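PDB 3BLX: isocitrate dehydrogenase [NAD] subunit 1 from Saccharomyces cerevisiae, which catalyses, together with subunit 2 in an allosteric octamer, the NAD-dependent oxidative decarboxylation of isocitrate to 2-oxoglutarate in the mitochondrial citric acid cycle. Local coordinates for residues V63-K71 with S92-L101; W81-G89 with G272-I280. All blocks are in the same frame, centred on the assembly; numbering follows the deposited sequence.

Overall arrangement
The two contacts illustrate how a beta-alpha-beta framework leads toward a probable substrate site. Helix 60-73 comes first in the chain, then strand 75-80, the short helix 84-88 and helix 92-99, while 272-280 follows strand 267-269, which pairs with 75-80 in the large mixed sheet. The segments therefore alternate along the chain, and the contact centres lie about 19 Å apart. Interaction 1 is the apolar join between helices 60-73 and 92-99; interaction 2 sets the turn after strand 75-80 against a loop far away in sequence. They meet where R98 NH1 probably hydrogen-bonds G89 O, 2.9 Å away, and R98 is, by similarity, a substrate-binding arginine.

Interaction 1: V63-K71 with S92-L101; sequences VYEAVESLK and SLNVALRKQL
V63 and V67, one helical turn apart on helix 60-73, straddle the small methyl of A96, and V67 also comes near L101, so that two helices running in roughly the same direction pack mainly through aliphatic groups. Their axes approach to 9.8 Å at an angle of 34°. V63 divides its two methyls between partners: CG1, anti to the backbone N (chi1 168°), meets A96 CB at 3.6 Å, while V63 CG2 lies 3.7 Å from S92 CB, beside the first turn of the opposing helix. V67 has nearly the same torsion and also uses both branches. Its CG2 touches A96 CB, again at 3.6 Å, and V67 CG1 touches the amide oxygen Q100 OE1 at 3.5 Å; the glutamine reaches across at about a right angle to the valine with its chain extended beyond CG.

L101 closes the C-terminal end of the interface by spreading its two methyls. CD1 packs on L70, 3.8 Å from L70 CB, with the two side chains crossing almost perpendicularly; L101 CD2 lies 3.8 Å from K71 CG, against the aliphatic part of the lysine. L70 CD1 also reaches L97 CD1 (4.0 Å), and at the other end A66 CB meets L93 CD2. No hydrogen bond links the segments, and the contact is largely buried.

Behind this layer, A66 and L70 rest on strand 17-25, through I23 and T21, and L93 touches K78 of strand 75-80, so both helices lie against neighbouring parallel strands of the large sheet. The outer side of helix 60-73, through Y64, E65 and E68, packs on a second copy of this subunit, whereas R98 on helix 92-99 extends to N131 and G89.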
loop_
_atom_site.group_PDB
_atom_site.type_symbol
_atom_site.label_atom_id
_atom_site.label_comp_id
_atom_site.label_asym_id
_atom_site.label_seq_id
_atom_site.Cartn_x
_atom_site.Cartn_y
_atom_site.Cartn_z
ATOM N N VAL E 63 -5.242 20.064 -18.072
ATOM C CA VAL E 63 -5.157 18.617 -17.999
ATOM C C VAL E 63 -5.124 18.188 -16.546
ATOM O O VAL E 63 -5.802 17.251 -16.165
ATOM C CB VAL E 63 -3.947 18.054 -18.790
ATOM C CG1 VAL E 63 -3.693 16.564 -18.463
ATOM C CG2 VAL E 63 -4.179 18.230 -20.253
ATOM N N TYR E 64 -4.353 18.893 -15.735
ATOM C CA TYR E 64 -4.299 18.590 -14.317
ATOM C C TYR E 64 -5.693 18.740 -13.672
ATOM O O TYR E 64 -6.110 17.892 -12.889
ATOM C CB TYR E 64 -3.231 19.435 -13.620
ATOM C CG TYR E 64 -3.293 19.413 -12.108
ATOM C CD1 TYR E 64 -4.023 20.378 -11.413
ATOM C CD2 TYR E 64 -2.631 18.427 -11.372
ATOM C CE1 TYR E 64 -4.110 20.368 -10.027
ATOM C CE2 TYR E 64 -2.698 18.411 -9.975
ATOM C CZ TYR E 64 -3.450 19.391 -9.298
ATOM O OH TYR E 64 -3.560 19.420 -7.901
ATOM N N GLU E 65 -6.423 19.782 -14.045
ATOM C CA GLU E 65 -7.750 20.022 -13.501
ATOM C C GLU E 65 -8.795 18.993 -13.930
ATOM O O GLU E 65 -9.745 18.700 -13.196
ATOM C CB GLU E 65 -8.227 21.435 -13.840
ATOM C CG GLU E 65 -7.601 22.521 -12.981
ATOM C CD GLU E 65 -7.748 22.281 -11.470
ATOM O OE1 GLU E 65 -8.597 21.447 -11.070
ATOM O OE2 GLU E 65 -7.016 22.935 -10.681
ATOM N N ALA E 66 -8.630 18.441 -15.118
ATOM C CA ALA E 66 -9.542 17.425 -15.599
ATOM C C ALA E 66 -9.295 16.085 -14.908
ATOM O O ALA E 66 -10.224 15.390 -14.525
ATOM C CB ALA E 66 -9.409 17.287 -17.101
ATOM N N VAL E 67 -8.028 15.736 -14.756
ATOM C CA VAL E 67 -7.657 14.517 -14.074
ATOM C C VAL E 67 -8.169 14.596 -12.646
ATOM O O VAL E 67 -8.811 13.674 -12.160
ATOM C CB VAL E 67 -6.109 14.263 -14.130
ATOM C CG1 VAL E 67 -5.685 13.124 -13.215
ATOM C CG2 VAL E 67 -5.690 13.956 -15.539
ATOM N N GLU E 68 -7.918 15.720 -11.996
ATOM C CA GLU E 68 -8.324 15.926 -10.612
ATOM C C GLU E 68 -9.854 15.863 -10.451
ATOM O O GLU E 68 -10.369 15.273 -9.492
ATOM C CB GLU E 68 -7.739 17.241 -10.083
ATOM C CG GLU E 68 -7.147 17.132 -8.654
ATOM C CD GLU E 68 -6.182 15.936 -8.469
ATOM O OE1 GLU E 68 -6.289 15.242 -7.435
ATOM O OE2 GLU E 68 -5.315 15.680 -9.342
ATOM N N SER E 69 -10.567 16.438 -11.412
ATOM C CA SER E 69 -12.011 16.356 -11.428
ATOM C C SER E 69 -12.505 14.925 -11.611
ATOM O O SER E 69 -13.439 14.512 -10.929
ATOM C CB SER E 69 -12.572 17.275 -12.505
ATOM O OG SER E 69 -13.979 17.188 -12.572
ATOM N N LEU E 70 -11.876 14.163 -12.513
ATOM C CA LEU E 70 -12.225 12.754 -12.691
ATOM C C LEU E 70 -11.926 11.911 -11.470
ATOM O O LEU E 70 -12.675 11.003 -11.164
ATOM C CB LEU E 70 -11.553 12.163 -13.890
ATOM C CG LEU E 70 -12.313 12.480 -15.177
ATOM C CD1 LEU E 70 -11.425 12.233 -16.366
ATOM C CD2 LEU E 70 -13.585 11.669 -15.285
ATOM N N LYS E 71 -10.856 12.230 -10.752
ATOM C CA LYS E 71 -10.550 11.502 -9.547
ATOM C C LYS E 71 -11.649 11.658 -8.498
ATOM O O LYS E 71 -11.961 10.705 -7.769
ATOM C CB LYS E 71 -9.197 11.927 -9.005
ATOM C CG LYS E 71 -8.060 11.158 -9.658
ATOM C CD LYS E 71 -6.738 11.919 -9.665
ATOM C CE LYS E 71 -5.811 11.502 -8.544
ATOM N NZ LYS E 71 -4.470 12.053 -8.832
ATOM N N SER E 92 -1.778 15.556 -24.327
ATOM C CA SER E 92 -1.667 15.512 -22.878
ATOM C C SER E 92 -2.837 14.880 -22.135
ATOM O O SER E 92 -2.629 14.133 -21.174
ATOM C CB SER E 92 -1.366 16.908 -22.334
ATOM O OG SER E 92 0.011 17.213 -22.464
ATOM N N LEU E 93 -4.053 15.171 -22.587
ATOM C CA LEU E 93 -5.244 14.708 -21.898
ATOM C C LEU E 93 -5.353 13.204 -21.940
ATOM O O LEU E 93 -5.532 12.559 -20.899
ATOM C CB LEU E 93 -6.507 15.322 -22.510
ATOM C CG LEU E 93 -7.628 15.727 -21.550
ATOM C CD1 LEU E 93 -8.955 15.343 -22.152
ATOM C CD2 LEU E 93 -7.468 15.127 -20.127
ATOM N N ASN E 94 -5.251 12.658 -23.145
ATOM C CA ASN E 94 -5.343 11.222 -23.344
ATOM C C ASN E 94 -4.234 10.438 -22.632
ATOM O O ASN E 94 -4.460 9.328 -22.169
ATOM C CB ASN E 94 -5.356 10.886 -24.826
ATOM C CG ASN E 94 -6.637 11.286 -25.508
ATOM O OD1 ASN E 94 -7.730 11.070 -24.997
ATOM N ND2 ASN E 94 -6.508 11.863 -26.681
ATOM N N VAL E 95 -3.033 10.988 -22.535
ATOM C CA VAL E 95 -2.011 10.222 -21.891
ATOM C C VAL E 95 -2.251 10.297 -20.397
ATOM O O VAL E 95 -2.060 9.316 -19.686
ATOM C CB VAL E 95 -0.526 10.581 -22.323
ATOM C CG1 VAL E 95 -0.474 11.205 -23.676
ATOM C CG2 VAL E 95 0.164 11.447 -21.313
ATOM N N ALA E 96 -2.715 11.446 -19.920
ATOM C CA ALA E 96 -3.043 11.576 -18.504
ATOM C C ALA E 96 -4.119 10.576 -18.073
ATOM O O ALA E 96 -3.987 9.922 -17.045
ATOM C CB ALA E 96 -3.450 12.976 -18.196
ATOM N N LEU E 97 -5.171 10.458 -18.870
ATOM C CA LEU E 97 -6.244 9.515 -18.597
ATOM C C LEU E 97 -5.733 8.092 -18.599
ATOM O O LEU E 97 -6.217 7.237 -17.879
ATOM C CB LEU E 97 -7.368 9.640 -19.632
ATOM C CG LEU E 97 -8.507 10.620 -19.335
ATOM C CD1 LEU E 97 -8.069 11.728 -18.441
ATOM C CD2 LEU E 97 -9.039 11.166 -20.632
ATOM N N ARG E 98 -4.736 7.831 -19.414
ATOM C CA ARG E 98 -4.237 6.480 -19.544
ATOM C C ARG E 98 -3.148 6.166 -18.490
ATOM O O ARG E 98 -3.140 5.095 -17.908
ATOM C CB ARG E 98 -3.808 6.256 -20.998
ATOM C CG ARG E 98 -2.500 5.571 -21.186
ATOM C CD ARG E 98 -1.944 5.796 -22.573
ATOM N NE ARG E 98 -2.974 5.705 -23.600
ATOM C CZ ARG E 98 -3.154 6.624 -24.545
ATOM N NH1 ARG E 98 -2.361 7.684 -24.607
ATOM N NH2 ARG E 98 -4.121 6.475 -25.431
ATOM N N LYS E 99 -2.254 7.112 -18.219
ATOM C CA LYS E 99 -1.185 6.896 -17.225
ATOM C C LYS E 99 -1.637 7.108 -15.786
ATOM O O LYS E 99 -1.257 6.345 -14.920
ATOM C CB LYS E 99 0.047 7.793 -17.460
ATOM C CG LYS E 99 0.597 7.852 -18.874
ATOM C CD LYS E 99 1.338 6.615 -19.304
ATOM C CE LYS E 99 1.958 6.801 -20.704
ATOM N NZ LYS E 99 2.249 5.500 -21.380
ATOM N N GLN E 100 -2.413 8.156 -15.531
ATOM C CA GLN E 100 -2.819 8.461 -14.167
ATOM C C GLN E 100 -4.093 7.750 -13.740
ATOM O O GLN E 100 -4.222 7.368 -12.586
ATOM C CB GLN E 100 -2.973 9.961 -13.952
ATOM C CG GLN E 100 -1.682 10.725 -14.029
ATOM C CD GLN E 100 -1.874 12.189 -13.736
ATOM O OE1 GLN E 100 -2.265 12.560 -12.628
ATOM N NE2 GLN E 100 -1.603 13.039 -14.735
ATOM N N LEU E 101 -5.037 7.564 -14.654
ATOM C CA LEU E 101 -6.303 6.961 -14.251
ATOM C C LEU E 101 -6.382 5.501 -14.660
ATOM O O LEU E 101 -7.325 4.808 -14.323
ATOM C CB LEU E 101 -7.470 7.723 -14.848
ATOM C CG LEU E 101 -7.610 9.161 -14.419
ATOM C CD1 LEU E 101 -8.946 9.626 -14.944
ATOM C CD2 LEU E 101 -7.512 9.262 -12.885
#

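Interaction 2: W81-G89 with G272-I280; sequences WHTPADQTG and GSRHVGLDI
The backbones of Q87 and R274 come within 4.9 Å between their CA atoms, where the weakly bonded helical turn 84-88 meets an irregular loop. R274 carries the contact, laying its side chain along the end of that turn. Its CB sits 3.5 Å from Q87 CA, and its CG is 3.4 Å from D86 O. A bend at chi2 (76°) brings the guanidinium against the same carbonyl: D86 O stands 3.6 Å above one face, offset toward the rim, while Q87 O lies at the edge, near the plane. Beyond it, R274 NH1 is 3.5 Å from CA of G89, the first residue to leave the helical turn, with positive phi. The polar end is anchored elsewhere, by a salt bridge from R274 NE to E270.

Q87 runs the other way, extended beyond CG, with its CG 3.5 Å from R274 O and its amide passing near the backbone of H275 and V276. H82 approaches H275 obliquely, its NE2 3.4 Å from H275 CB, and the two ring planes stand at 85°; H82 ND1 is hydrogen-bonded to D26. D86 is also held outside the contact, its OD1 in a salt bridge with K78; within 81-89, its OD2 receives the backbone N-H of W81 from above the carboxylate plane.

Such loops at the ends of strands 75-80 and 267-269, parallel neighbours in the sheet, probably border the substrate cleft, as in relatives of the isocitrate and isopropylmalate dehydrogenase family. Consistent with this, the side chain of R274 is about 4 Å from that of R129, substrate-binding by similarity like R98, G89's partner.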
loop_
_atom_site.group_PDB
_atom_site.type_symbol
_atom_site.label_atom_id
_atom_site.label_comp_id
_atom_site.label_asym_id
_atom_site.label_seq_id
_atom_site.Cartn_x
_atom_site.Cartn_y
_atom_site.Cartn_z
ATOM N N TRP E 81 -11.066 17.646 -29.426
ATOM C CA TRP E 81 -10.184 18.571 -30.125
ATOM C C TRP E 81 -9.883 17.984 -31.489
ATOM O O TRP E 81 -9.551 16.798 -31.614
ATOM C CB TRP E 81 -8.882 18.771 -29.387
ATOM C CG TRP E 81 -9.035 19.654 -28.248
ATOM C CD1 TRP E 81 -8.819 20.998 -28.214
ATOM C CD2 TRP E 81 -9.471 19.275 -26.950
ATOM N NE1 TRP E 81 -9.088 21.485 -26.962
ATOM C CE2 TRP E 81 -9.494 20.445 -26.166
ATOM C CE3 TRP E 81 -9.843 18.055 -26.370
ATOM C CZ2 TRP E 81 -9.865 20.435 -24.830
ATOM C CZ3 TRP E 81 -10.212 18.042 -25.049
ATOM C CH2 TRP E 81 -10.224 19.228 -24.287
ATOM N N HIS E 82 -10.000 18.806 -32.522
ATOM C CA HIS E 82 -9.725 18.320 -33.857
ATOM C C HIS E 82 -8.290 18.625 -34.306
ATOM O O HIS E 82 -8.023 18.845 -35.488
ATOM C CB HIS E 82 -10.793 18.798 -34.830
ATOM C CG HIS E 82 -12.172 18.359 -34.447
ATOM N ND1 HIS E 82 -12.844 18.891 -33.370
ATOM C CD2 HIS E 82 -12.998 17.426 -34.984
ATOM C CE1 HIS E 82 -14.032 18.319 -33.263
ATOM N NE2 HIS E 82 -14.150 17.425 -34.230
ATOM N N THR E 83 -7.379 18.629 -33.331
ATOM C CA THR E 83 -5.946 18.505 -33.581
ATOM C C THR E 83 -5.656 17.033 -33.890
ATOM O O THR E 83 -6.417 16.158 -33.498
ATOM C CB THR E 83 -5.092 18.985 -32.357
ATOM O OG1 THR E 83 -5.254 18.091 -31.242
ATOM C CG2 THR E 83 -5.493 20.401 -31.935
ATOM N N PRO E 84 -4.563 16.751 -34.608
ATOM C CA PRO E 84 -4.265 15.350 -34.937
ATOM C C PRO E 84 -3.982 14.504 -33.688
ATOM O O PRO E 84 -4.244 13.297 -33.698
ATOM C CB PRO E 84 -3.016 15.453 -35.820
ATOM C CG PRO E 84 -2.984 16.874 -36.299
ATOM C CD PRO E 84 -3.597 17.686 -35.205
ATOM N N ALA E 85 -3.465 15.133 -32.632
ATOM C CA ALA E 85 -3.168 14.439 -31.377
ATOM C C ALA E 85 -4.411 13.797 -30.725
ATOM O O ALA E 85 -4.420 12.591 -30.471
ATOM C CB ALA E 85 -2.446 15.374 -30.390
ATOM N N ASP E 86 -5.456 14.587 -30.465
ATOM C CA ASP E 86 -6.672 14.066 -29.829
ATOM C C ASP E 86 -7.316 12.918 -30.618
ATOM O O ASP E 86 -7.817 11.963 -30.024
ATOM C CB ASP E 86 -7.695 15.190 -29.570
ATOM C CG ASP E 86 -8.812 14.777 -28.588
ATOM O OD1 ASP E 86 -8.522 14.597 -27.381
ATOM O OD2 ASP E 86 -9.982 14.657 -29.025
ATOM N N GLN E 87 -7.295 13.010 -31.947
ATOM C CA GLN E 87 -7.934 12.016 -32.811
ATOM C C GLN E 87 -7.217 10.654 -32.834
ATOM O O GLN E 87 -7.816 9.630 -33.172
ATOM C CB GLN E 87 -8.084 12.569 -34.233
ATOM C CG GLN E 87 -8.926 13.846 -34.318
ATOM C CD GLN E 87 -8.939 14.470 -35.709
ATOM O OE1 GLN E 87 -8.203 14.042 -36.607
ATOM N NE2 GLN E 87 -9.780 15.488 -35.891
ATOM N N THR E 88 -5.939 10.638 -32.470
ATOM C CA THR E 88 -5.163 9.400 -32.504
ATOM C C THR E 88 -4.986 8.744 -31.123
ATOM O O THR E 88 -4.581 7.580 -31.026
ATOM C CB THR E 88 -3.784 9.608 -33.189
ATOM O OG1 THR E 88 -3.093 10.692 -32.563
ATOM C CG2 THR E 88 -3.963 9.935 -34.659
ATOM N N GLY E 89 -5.302 9.491 -30.063
ATOM C CA GLY E 89 -5.206 8.985 -28.703
ATOM C C GLY E 89 -3.985 9.480 -27.953
ATOM O O GLY E 89 -3.674 8.998 -26.872
ATOM N N GLY E 272 -16.732 7.696 -30.446
ATOM C CA GLY E 272 -15.838 6.593 -30.630
ATOM C C GLY E 272 -14.821 6.729 -31.745
ATOM O O GLY E 272 -13.896 5.910 -31.833
ATOM N N SER E 273 -14.981 7.732 -32.603
ATOM C CA SER E 273 -14.077 7.891 -33.732
ATOM C C SER E 273 -13.243 9.146 -33.634
ATOM O O SER E 273 -12.407 9.407 -34.493
ATOM C CB SER E 273 -14.841 7.870 -35.054
ATOM O OG SER E 273 -14.810 6.570 -35.605
ATOM N N ARG E 274 -13.468 9.925 -32.585
ATOM C CA ARG E 274 -12.761 11.186 -32.411
ATOM C C ARG E 274 -13.056 12.173 -33.547
ATOM O O ARG E 274 -12.264 13.073 -33.809
ATOM C CB ARG E 274 -11.259 10.931 -32.269
ATOM C CG ARG E 274 -10.806 10.684 -30.836
ATOM C CD ARG E 274 -11.157 9.300 -30.309
ATOM N NE ARG E 274 -10.758 9.141 -28.906
ATOM C CZ ARG E 274 -9.554 8.733 -28.501
ATOM N NH1 ARG E 274 -8.622 8.433 -29.401
ATOM N NH2 ARG E 274 -9.281 8.623 -27.197
ATOM N N HIS E 275 -14.207 11.996 -34.202
ATOM C CA HIS E 275 -14.660 12.856 -35.306
ATOM C C HIS E 275 -13.573 13.061 -36.355
ATOM O O HIS E 275 -13.423 14.139 -36.937
ATOM C CB HIS E 275 -15.159 14.203 -34.782
ATOM C CG HIS E 275 -16.580 14.183 -34.300
ATOM N ND1 HIS E 275 -17.537 15.068 -34.760
ATOM C CD2 HIS E 275 -17.206 13.392 -33.393
ATOM C CE1 HIS E 275 -18.689 14.821 -34.157
ATOM N NE2 HIS E 275 -18.515 13.813 -33.320
ATOM N N VAL E 276 -12.808 11.999 -36.546
ATOM C CA VAL E 276 -11.746 11.940 -37.531
ATOM C C VAL E 276 -12.098 12.750 -38.789
ATOM O O VAL E 276 -11.643 13.894 -38.952
ATOM C CB VAL E 276 -11.416 10.453 -37.876
ATOM C CG1 VAL E 276 -10.270 9.901 -36.976
ATOM C CG2 VAL E 276 -12.683 9.583 -37.769
ATOM N N GLY E 277 -12.921 12.166 -39.660
ATOM C CA GLY E 277 -13.297 12.815 -40.906
ATOM C C GLY E 277 -14.497 13.739 -40.768
ATOM O O GLY E 277 -15.166 14.055 -41.767
ATOM N N LEU E 278 -14.779 14.149 -39.526
ATOM C CA LEU E 278 -15.767 15.194 -39.260
ATOM C C LEU E 278 -15.127 16.558 -39.441
ATOM O O LEU E 278 -14.885 17.290 -38.470
ATOM C CB LEU E 278 -16.408 15.055 -37.877
ATOM C CG LEU E 278 -17.872 14.594 -37.917
ATOM C CD1 LEU E 278 -18.834 15.776 -37.767
ATOM C CD2 LEU E 278 -18.202 13.770 -39.191
ATOM N N ASP E 279 -14.828 16.856 -40.708
ATOM C CA ASP E 279 -14.452 18.189 -41.153
ATOM C C ASP E 279 -15.719 19.039 -41.052
ATOM O O ASP E 279 -16.071 19.527 -39.958
ATOM C CB ASP E 279 -13.950 18.187 -42.611
ATOM C CG ASP E 279 -12.999 17.030 -42.923
ATOM O OD1 ASP E 279 -12.983 16.027 -42.172
ATOM O OD2 ASP E 279 -12.269 17.121 -43.943
ATOM N N ILE E 280 -16.426 19.161 -42.185
ATOM C CA ILE E 280 -17.591 20.044 -42.287
ATOM C C ILE E 280 -17.314 21.289 -41.434
ATOM O O ILE E 280 -17.933 21.497 -40.374
ATOM C CB ILE E 280 -18.947 19.342 -41.860
ATOM C CG1 ILE E 280 -18.709 18.072 -41.015
ATOM C CG2 ILE E 280 -19.828 19.020 -43.079
ATOM C CD1 ILE E 280 -18.483 16.770 -41.827
#